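Local coordinates for RagB/SusD family nutrient uptake outer membrane protein (Bacteroides thetaiotaomicron, PDB 7KV2) that probably binds beta-glucans at the outer membrane as a SusD-family surface glycan-binding protein, helping this gut bacterium to take them up, at residues A[146-151]-A[194-199]. Numbering follows the deposited sequence.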
# COMPACT_ATOMS: atom_id res chain seq x y z
N GLN A 146 -10.06 -3.79 -17.27
CA GLN A 146 -9.91 -2.87 -16.11
C GLN A 146 -10.63 -3.43 -14.88
O GLN A 146 -10.02 -3.51 -13.77
CB GLN A 146 -10.44 -1.47 -16.43
CG GLN A 146 -9.71 -0.78 -17.59
CD GLN A 146 -10.40 0.52 -17.92
OE1 GLN A 146 -10.33 1.48 -17.14
NE2 GLN A 146 -11.10 0.56 -19.05
N VAL A 147 -11.90 -3.82 -15.03
CA VAL A 147 -12.68 -4.22 -13.83
C VAL A 147 -12.28 -5.62 -13.37
O VAL A 147 -12.35 -5.80 -12.18
CB VAL A 147 -14.21 -4.06 -14.01
CG1 VAL A 147 -14.55 -2.63 -14.40
CG2 VAL A 147 -14.79 -5.07 -15.00
N ILE A 148 -11.83 -6.56 -14.20
CA ILE A 148 -11.36 -7.87 -13.66
C ILE A 148 -10.04 -7.65 -12.89
O ILE A 148 -9.83 -8.24 -11.83
CB ILE A 148 -11.22 -8.92 -14.77
CG1 ILE A 148 -12.56 -9.22 -15.46
CG2 ILE A 148 -10.61 -10.18 -14.18
CD1 ILE A 148 -12.40 -10.09 -16.71
N ALA A 149 -9.17 -6.78 -13.39
CA ALA A 149 -7.88 -6.49 -12.73
C ALA A 149 -8.16 -5.77 -11.41
O ALA A 149 -7.56 -6.17 -10.40
CB ALA A 149 -6.99 -5.67 -13.64
N LEU A 150 -9.04 -4.77 -11.41
CA LEU A 150 -9.46 -4.09 -10.15
C LEU A 150 -10.06 -5.11 -9.20
O LEU A 150 -9.83 -5.03 -7.99
CB LEU A 150 -10.44 -2.96 -10.44
CG LEU A 150 -9.83 -1.69 -11.05
CD1 LEU A 150 -10.95 -0.77 -11.50
CD2 LEU A 150 -8.93 -0.95 -10.06
N ARG A 151 -10.83 -6.07 -9.73
CA ARG A 151 -11.50 -7.02 -8.82
C ARG A 151 -10.45 -7.85 -8.08
O ARG A 151 -10.62 -8.05 -6.90
CB ARG A 151 -12.46 -7.93 -9.59
CG ARG A 151 -13.31 -8.80 -8.68
CD ARG A 151 -14.53 -9.36 -9.43
NE ARG A 151 -14.10 -10.29 -10.46
CZ ARG A 151 -14.84 -10.66 -11.52
NH1 ARG A 151 -16.05 -10.17 -11.71
NH2 ARG A 151 -14.34 -11.50 -12.40
N LEU A 194 -6.22 -12.85 -13.53
CA LEU A 194 -5.09 -12.06 -14.07
C LEU A 194 -4.63 -12.67 -15.41
O LEU A 194 -4.31 -11.88 -16.31
CB LEU A 194 -3.94 -11.99 -13.06
CG LEU A 194 -4.25 -11.23 -11.77
CD1 LEU A 194 -2.97 -11.00 -10.98
CD2 LEU A 194 -4.93 -9.90 -12.05
N GLU A 195 -4.56 -14.00 -15.51
CA GLU A 195 -4.16 -14.69 -16.78
C GLU A 195 -5.13 -14.26 -17.89
O GLU A 195 -4.67 -13.92 -18.99
CB GLU A 195 -4.15 -16.20 -16.56
CG GLU A 195 -2.96 -16.67 -15.75
CD GLU A 195 -2.93 -18.12 -15.25
OE1 GLU A 195 -3.96 -18.81 -15.33
OE2 GLU A 195 -1.86 -18.53 -14.76
N GLU A 196 -6.42 -14.22 -17.59
CA GLU A 196 -7.47 -13.85 -18.58
C GLU A 196 -7.29 -12.40 -19.00
O GLU A 196 -7.50 -12.09 -20.18
CB GLU A 196 -8.86 -13.97 -17.98
CG GLU A 196 -9.29 -15.40 -17.79
CD GLU A 196 -10.63 -15.47 -17.09
OE1 GLU A 196 -11.37 -14.43 -17.07
OE2 GLU A 196 -10.93 -16.55 -16.54
N VAL A 197 -7.05 -11.50 -18.05
CA VAL A 197 -6.86 -10.07 -18.37
C VAL A 197 -5.63 -9.95 -19.26
O VAL A 197 -5.66 -9.17 -20.24
CB VAL A 197 -6.67 -9.23 -17.08
CG1 VAL A 197 -6.01 -7.92 -17.41
CG2 VAL A 197 -7.98 -9.06 -16.36
N ILE A 198 -4.55 -10.65 -18.93
CA ILE A 198 -3.29 -10.56 -19.71
C ILE A 198 -3.59 -11.04 -21.13
O ILE A 198 -3.14 -10.41 -22.11
CB ILE A 198 -2.16 -11.35 -19.02
CG1 ILE A 198 -1.72 -10.63 -17.73
CG2 ILE A 198 -1.00 -11.58 -19.96
CD1 ILE A 198 -0.91 -11.47 -16.75
N GLN A 199 -4.35 -12.13 -21.23
CA GLN A 199 -4.62 -12.76 -22.56
C GLN A 199 -5.57 -11.88 -23.39
O GLN A 199 -5.57 -12.07 -24.61
CB GLN A 199 -5.18 -14.16 -22.34
CG GLN A 199 -4.15 -15.12 -21.76
CD GLN A 199 -4.79 -16.41 -21.32
OE1 GLN A 199 -5.95 -16.66 -21.60
NE2 GLN A 199 -4.06 -17.24 -20.60
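Helices 137-162 and 183-200 run nearly antiparallel where I148 and A149 meet V197, their local axes 9.3 Å apart at closest approach and 153° between their N-to-C directions. This is helix-helix packing of the tetratricopeptide-repeat-like helical part of the SusD fold. CA of A149 and CA of L194, the nearest such pair across the two segments, lie 6.4 Å apart.

V197 and I148 share the main contact, on the V197 side through CG2. A chi1 of 160° sets CG1 of V197 anti to the backbone N and leaves CG2 beside that N and anti to the carbonyl carbon; CG2 is the methyl that meets I148. The same CG2 rests 3.9 Å from the backbone N of A149. The side chains of I148 and V197 lie alongside each other and point opposite ways rather than meeting end on. CB of A149 adds a looser apolar contact, 4.5 Å from V197 CG2. At the solvent side, the carboxylate of E196 comes up to the end of I148, OE1 standing 4.5 Å from I148 CD1, at the limit of contact. R151 has the opposite charge, but its NH2 stays 6.3 Å from E196 OE1, so any attraction is long-range; NH1 of R151 instead bonds to N123 of helix 110-130.

Helix 217-231 packs against both partners, with V220 touching A149 and I198, while Y224 and I227 touch L194. On another side of helix 137-162, V147 and L150 pack on helix 110-130. The interface is plain apolar packing between helices 137-162 and 183-200, closest at the branch point of I148, where V197 CG2 lies 3.6 Å from I148 CG2 and equally near I148 CB.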